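Local coordinates for F-actin-capping protein subunit alpha (Plasmodium berghei, PDB 7A0H) that probably caps the fast-growing barbed ends of actin filaments as a homodimer, blocking subunit exchange there without severing the filament, at residues A[4-16]-A[35-49]. Sequence-based numbering, arbitrary orientation.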
loop_
_atom_site.group_PDB
_atom_site.type_symbol
_atom_site.label_atom_id
_atom_site.label_comp_id
_atom_site.label_asym_id
_atom_site.label_seq_id
_atom_site.Cartn_x
_atom_site.Cartn_y
_atom_site.Cartn_z
ATOM N N LEU A 4 20.928 -18.749 -8.095
ATOM C CA LEU A 4 20.686 -17.857 -6.971
ATOM C C LEU A 4 20.745 -16.392 -7.390
ATOM O O LEU A 4 19.893 -15.602 -6.980
ATOM C CB LEU A 4 21.678 -18.124 -5.839
ATOM C CG LEU A 4 21.295 -19.298 -4.935
ATOM C CD1 LEU A 4 21.524 -20.644 -5.635
ATOM C CD2 LEU A 4 22.007 -19.234 -3.588
ATOM N N LEU A 5 21.732 -16.008 -8.204
ATOM C CA LEU A 5 21.792 -14.616 -8.626
ATOM C C LEU A 5 20.466 -14.172 -9.218
ATOM O O LEU A 5 19.968 -13.096 -8.897
ATOM C CB LEU A 5 22.900 -14.408 -9.666
ATOM C CG LEU A 5 22.921 -13.045 -10.374
ATOM C CD1 LEU A 5 23.595 -11.999 -9.484
ATOM C CD2 LEU A 5 23.592 -13.097 -11.744
ATOM N N ASN A 6 19.822 -15.031 -9.990
ATOM C CA ASN A 6 18.527 -14.658 -10.539
ATOM C C ASN A 6 17.450 -14.679 -9.470
ATOM O O ASN A 6 16.549 -13.840 -9.490
ATOM C CB ASN A 6 18.220 -15.563 -11.721
ATOM C CG ASN A 6 19.269 -15.439 -12.821
ATOM O OD1 ASN A 6 19.706 -14.326 -13.154
ATOM N ND2 ASN A 6 19.703 -16.574 -13.363
ATOM N N GLU A 7 17.533 -15.592 -8.510
ATOM C CA GLU A 7 16.528 -15.584 -7.452
ATOM C C GLU A 7 16.733 -14.408 -6.497
ATOM O O GLU A 7 15.751 -13.886 -5.960
ATOM C CB GLU A 7 16.526 -16.934 -6.710
ATOM C CG GLU A 7 16.148 -18.155 -7.593
ATOM C CD GLU A 7 14.750 -18.053 -8.228
ATOM O OE1 GLU A 7 13.766 -17.762 -7.512
ATOM O OE2 GLU A 7 14.638 -18.258 -9.459
ATOM N N LYS A 8 17.987 -13.985 -6.270
ATOM C CA LYS A 8 18.233 -12.800 -5.450
ATOM C C LYS A 8 17.676 -11.551 -6.125
ATOM O O LYS A 8 17.287 -10.587 -5.450
ATOM C CB LYS A 8 19.732 -12.590 -5.195
ATOM C CG LYS A 8 20.498 -13.680 -4.408
ATOM C CD LYS A 8 22.010 -13.321 -4.212
ATOM C CE LYS A 8 22.840 -14.398 -3.469
ATOM N NZ LYS A 8 24.274 -14.000 -3.278
ATOM N N LYS A 9 17.651 -11.558 -7.460
ATOM C CA LYS A 9 17.158 -10.445 -8.253
ATOM C C LYS A 9 15.651 -10.423 -8.203
ATOM O O LYS A 9 15.032 -9.351 -8.082
ATOM C CB LYS A 9 17.635 -10.589 -9.695
ATOM C CG LYS A 9 19.117 -10.322 -9.907
ATOM C CD LYS A 9 19.460 -10.207 -11.390
ATOM C CE LYS A 9 20.923 -9.852 -11.594
ATOM N NZ LYS A 9 21.241 -9.677 -13.025
ATOM N N LYS A 10 15.059 -11.619 -8.330
ATOM C CA LYS A 10 13.612 -11.722 -8.266
ATOM C C LYS A 10 13.122 -11.205 -6.938
ATOM O O LYS A 10 12.085 -10.545 -6.869
ATOM C CB LYS A 10 13.182 -13.165 -8.456
ATOM C CG LYS A 10 13.534 -13.700 -9.818
ATOM C CD LYS A 10 13.096 -15.127 -9.979
ATOM C CE LYS A 10 13.501 -15.658 -11.337
ATOM N NZ LYS A 10 13.232 -17.125 -11.464
ATOM N N PHE A 11 13.904 -11.429 -5.887
ATOM C CA PHE A 11 13.488 -10.981 -4.568
ATOM C C PHE A 11 13.701 -9.487 -4.384
ATOM O O PHE A 11 12.821 -8.801 -3.858
ATOM C CB PHE A 11 14.271 -11.752 -3.504
ATOM C CG PHE A 11 14.012 -11.290 -2.119
ATOM C CD1 PHE A 11 12.813 -11.556 -1.508
ATOM C CD2 PHE A 11 14.970 -10.603 -1.422
ATOM C CE1 PHE A 11 12.584 -11.129 -0.239
ATOM C CE2 PHE A 11 14.736 -10.177 -0.157
ATOM C CZ PHE A 11 13.548 -10.440 0.437
ATOM N N ILE A 12 14.841 -8.968 -4.853
ATOM C CA ILE A 12 15.119 -7.534 -4.754
ATOM C C ILE A 12 14.093 -6.741 -5.538
ATOM O O ILE A 12 13.653 -5.663 -5.125
ATOM C CB ILE A 12 16.556 -7.244 -5.239
ATOM C CG1 ILE A 12 17.568 -7.630 -4.163
ATOM C CG2 ILE A 12 16.671 -5.763 -5.602
ATOM C CD1 ILE A 12 19.000 -7.653 -4.613
ATOM N N ARG A 13 13.721 -7.252 -6.704
ATOM C CA ARG A 13 12.674 -6.637 -7.511
ATOM C C ARG A 13 11.335 -6.689 -6.800
ATOM O O ARG A 13 10.628 -5.686 -6.723
ATOM C CB ARG A 13 12.624 -7.326 -8.869
ATOM C CG ARG A 13 11.616 -6.803 -9.832
ATOM C CD ARG A 13 12.009 -7.155 -11.229
ATOM N NE ARG A 13 13.024 -6.222 -11.697
ATOM C CZ ARG A 13 13.800 -6.425 -12.752
ATOM N NH1 ARG A 13 13.689 -7.550 -13.443
ATOM N NH2 ARG A 13 14.688 -5.504 -13.104
ATOM N N HIS A 14 10.976 -7.836 -6.249
ATOM C CA HIS A 14 9.677 -7.929 -5.603
ATOM C C HIS A 14 9.567 -6.990 -4.417
ATOM O O HIS A 14 8.537 -6.343 -4.238
ATOM C CB HIS A 14 9.423 -9.376 -5.179
ATOM C CG HIS A 14 8.047 -9.610 -4.645
ATOM N ND1 HIS A 14 7.825 -10.178 -3.408
ATOM C CD2 HIS A 14 6.826 -9.318 -5.153
ATOM C CE1 HIS A 14 6.522 -10.251 -3.188
ATOM N NE2 HIS A 14 5.895 -9.733 -4.230
ATOM N N VAL A 15 10.625 -6.847 -3.628
ATOM C CA VAL A 15 10.529 -5.987 -2.454
ATOM C C VAL A 15 10.500 -4.521 -2.841
ATOM O O VAL A 15 9.785 -3.726 -2.234
ATOM C CB VAL A 15 11.657 -6.273 -1.446
ATOM C CG1 VAL A 15 11.456 -7.647 -0.832
ATOM C CG2 VAL A 15 13.012 -6.149 -2.093
ATOM N N LEU A 16 11.285 -4.129 -3.831
ATOM C CA LEU A 16 11.259 -2.713 -4.223
ATOM C C LEU A 16 10.013 -2.388 -5.023
ATOM O O LEU A 16 9.573 -1.238 -5.038
ATOM C CB LEU A 16 12.508 -2.347 -5.023
ATOM C CG LEU A 16 13.876 -2.653 -4.400
ATOM C CD1 LEU A 16 15.009 -2.103 -5.218
ATOM C CD2 LEU A 16 13.998 -2.072 -3.006
ATOM N N PHE A 35 23.705 -7.839 0.733
ATOM C CA PHE A 35 24.288 -8.227 -0.538
ATOM C C PHE A 35 25.312 -7.231 -1.070
ATOM O O PHE A 35 25.636 -7.299 -2.254
ATOM C CB PHE A 35 23.198 -8.390 -1.597
ATOM C CG PHE A 35 22.056 -9.268 -1.189
ATOM C CD1 PHE A 35 22.059 -10.613 -1.465
ATOM C CD2 PHE A 35 20.946 -8.723 -0.563
ATOM C CE1 PHE A 35 21.000 -11.392 -1.116
ATOM C CE2 PHE A 35 19.892 -9.511 -0.212
ATOM C CZ PHE A 35 19.922 -10.843 -0.484
ATOM N N GLY A 36 25.908 -6.387 -0.213
ATOM C CA GLY A 36 26.694 -5.222 -0.646
ATOM C C GLY A 36 28.049 -5.509 -1.301
ATOM O O GLY A 36 28.618 -4.616 -1.938
ATOM N N SER A 37 28.629 -6.669 -1.089
ATOM C CA SER A 37 29.928 -6.948 -1.713
ATOM C C SER A 37 29.777 -7.277 -3.196
ATOM O O SER A 37 30.776 -7.315 -3.931
ATOM C CB SER A 37 30.659 -8.088 -0.949
ATOM O OG SER A 37 30.179 -9.381 -1.264
ATOM N N ASN A 38 28.561 -7.491 -3.657
ATOM C CA ASN A 38 28.316 -7.994 -5.002
ATOM C C ASN A 38 28.026 -6.845 -5.952
ATOM O O ASN A 38 26.920 -6.318 -5.989
ATOM C CB ASN A 38 27.177 -8.997 -4.978
ATOM C CG ASN A 38 26.982 -9.652 -6.297
ATOM O OD1 ASN A 38 27.156 -9.032 -7.353
ATOM N ND2 ASN A 38 26.655 -10.933 -6.260
ATOM N N ALA A 39 29.010 -6.498 -6.775
ATOM C CA ALA A 39 28.876 -5.343 -7.649
ATOM C C ALA A 39 27.796 -5.536 -8.698
ATOM O O ALA A 39 27.295 -4.539 -9.226
ATOM C CB ALA A 39 30.237 -5.048 -8.316
ATOM N N ILE A 40 27.430 -6.780 -9.015
ATOM C CA ILE A 40 26.368 -7.020 -9.982
ATOM C C ILE A 40 25.039 -6.578 -9.414
ATOM O O ILE A 40 24.205 -5.958 -10.105
ATOM C CB ILE A 40 26.316 -8.504 -10.388
ATOM C CG1 ILE A 40 27.520 -8.837 -11.253
ATOM C CG2 ILE A 40 24.979 -8.812 -11.080
ATOM C CD1 ILE A 40 27.630 -10.283 -11.656
ATOM N N ILE A 41 24.823 -6.862 -8.135
ATOM C CA ILE A 41 23.531 -6.498 -7.562
ATOM C C ILE A 41 23.532 -5.065 -7.067
ATOM O O ILE A 41 22.462 -4.504 -6.890
ATOM C CB ILE A 41 23.107 -7.485 -6.455
ATOM C CG1 ILE A 41 23.714 -7.159 -5.099
ATOM C CG2 ILE A 41 23.393 -8.916 -6.906
ATOM C CD1 ILE A 41 22.777 -6.375 -4.235
ATOM N N GLN A 42 24.703 -4.459 -6.859
ATOM C CA GLN A 42 24.729 -3.021 -6.644
ATOM C C GLN A 42 24.264 -2.318 -7.898
ATOM O O GLN A 42 23.457 -1.409 -7.826
ATOM C CB GLN A 42 26.126 -2.590 -6.229
ATOM C CG GLN A 42 26.384 -3.064 -4.809
ATOM C CD GLN A 42 26.272 -1.968 -3.787
ATOM O OE1 GLN A 42 26.022 -0.799 -4.128
ATOM N NE2 GLN A 42 26.394 -2.339 -2.512
ATOM N N ASN A 43 24.677 -2.805 -9.055
ATOM C CA ASN A 43 24.326 -2.225 -10.340
ATOM C C ASN A 43 22.915 -2.574 -10.781
ATOM O O ASN A 43 22.221 -1.718 -11.357
ATOM C CB ASN A 43 25.357 -2.673 -11.371
ATOM C CG ASN A 43 26.717 -2.034 -11.140
ATOM O OD1 ASN A 43 26.805 -0.907 -10.618
ATOM N ND2 ASN A 43 27.783 -2.764 -11.466
ATOM N N PHE A 44 22.481 -3.806 -10.538
ATOM C CA PHE A 44 21.094 -4.198 -10.697
ATOM C C PHE A 44 20.201 -3.279 -9.887
ATOM O O PHE A 44 19.214 -2.749 -10.393
ATOM C CB PHE A 44 20.916 -5.641 -10.235
ATOM C CG PHE A 44 19.515 -6.158 -10.294
ATOM C CD1 PHE A 44 18.972 -6.612 -11.480
ATOM C CD2 PHE A 44 18.758 -6.247 -9.139
ATOM C CE1 PHE A 44 17.695 -7.122 -11.512
ATOM C CE2 PHE A 44 17.488 -6.737 -9.177
ATOM C CZ PHE A 44 16.961 -7.183 -10.366
ATOM N N ILE A 45 20.593 -2.996 -8.652
ATOM C CA ILE A 45 19.777 -2.135 -7.828
ATOM C C ILE A 45 19.798 -0.737 -8.418
ATOM O O ILE A 45 18.760 -0.075 -8.498
ATOM C CB ILE A 45 20.262 -2.155 -6.379
ATOM C CG1 ILE A 45 19.988 -3.499 -5.703
ATOM C CG2 ILE A 45 19.532 -1.095 -5.524
ATOM C CD1 ILE A 45 20.661 -3.609 -4.288
ATOM N N GLU A 46 20.978 -0.255 -8.832
ATOM C CA GLU A 46 21.042 1.075 -9.419
ATOM C C GLU A 46 20.146 1.181 -10.662
ATOM O O GLU A 46 19.464 2.177 -10.834
ATOM C CB GLU A 46 22.478 1.467 -9.758
ATOM C CG GLU A 46 22.570 3.007 -10.173
ATOM C CD GLU A 46 22.231 3.287 -11.633
ATOM O OE1 GLU A 46 22.267 2.330 -12.447
ATOM O OE2 GLU A 46 21.984 4.476 -11.994
ATOM N N ASP A 47 20.118 0.158 -11.521
ATOM C CA ASP A 47 19.247 0.194 -12.688
ATOM C C ASP A 47 17.786 0.266 -12.287
ATOM O O ASP A 47 17.036 1.129 -12.756
ATOM C CB ASP A 47 19.525 -0.992 -13.605
ATOM C CG ASP A 47 20.751 -0.725 -14.456
ATOM O OD1 ASP A 47 20.846 0.439 -14.951
ATOM O OD2 ASP A 47 21.645 -1.589 -14.585
ATOM N N ILE A 48 17.369 -0.608 -11.394
ATOM C CA ILE A 48 15.981 -0.609 -10.967
ATOM C C ILE A 48 15.583 0.745 -10.380
ATOM O O ILE A 48 14.453 1.222 -10.561
ATOM C CB ILE A 48 15.751 -1.726 -9.937
ATOM C CG1 ILE A 48 15.503 -3.024 -10.659
ATOM C CG2 ILE A 48 14.618 -1.334 -9.027
ATOM C CD1 ILE A 48 15.399 -4.185 -9.689
ATOM N N ILE A 49 16.481 1.372 -9.640
ATOM C CA ILE A 49 16.089 2.627 -9.033
ATOM C C ILE A 49 16.061 3.747 -10.086
ATOM O O ILE A 49 15.216 4.642 -10.041
ATOM C CB ILE A 49 17.020 2.934 -7.866
ATOM C CG1 ILE A 49 16.739 1.946 -6.727
ATOM C CG2 ILE A 49 16.820 4.283 -7.300
ATOM C CD1 ILE A 49 15.334 2.135 -6.097
#
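Phe44 is the main bump of this helix pair, and the hollow that takes it is built by Lys9, Ile12 and Arg13 of helix 4-16. Its CG lies anti to the backbone N (chi1 178°), which carries the ring across to the partner helix. The extended aliphatic chain of Lys9 lies over one ring face as a CH-pi contact, with CG 3.8 Å from the Phe44 centroid and CB 3.5 Å from CZ. Ile12 closes the ring edge, its CG2 lying in the ring plane 3.8 Å from Phe44 CE2. Arg13, whose chain bends at chi3, brings its guanidinium in obliquely, the two planes 42° apart; one guanidinium face meets the ring, while Ile48 CG1 sits at the guanidinium edge, 3.6 Å from NH2.

Ile12 is the answering bump: its CG2 also reaches Ile45 CG1, and its CD1 meets Ile41 CD1 at 4.0 Å. Toward the start of both helices, Leu5 CD1 nestles between the CG2 methyls of Ile40 and Ile41, and Lys8 lays its CD 3.8 Å from Phe35 CE1. At the other end Leu16 CD1 abuts Ile48 CG2. No hydrogen bond crosses the interface; apolar packing and the CH-pi contact join the two helices, and the axes of segments 4-16 and 39-49 come within 11.0 Å and run 33° from parallel. Asn38 OD1 caps helix 39-49, accepting from the N atoms of Ile40 and Ile41.

The pair belongs to a three-helix N-terminal bundle, with helix 21-35 linking the two and packing against Leu16 through Leu27 and Ile28. The second subunit packs on Glu7 and Phe11, while Ile45 touches Leu94, in the loop between strands 87-92 and 97-103.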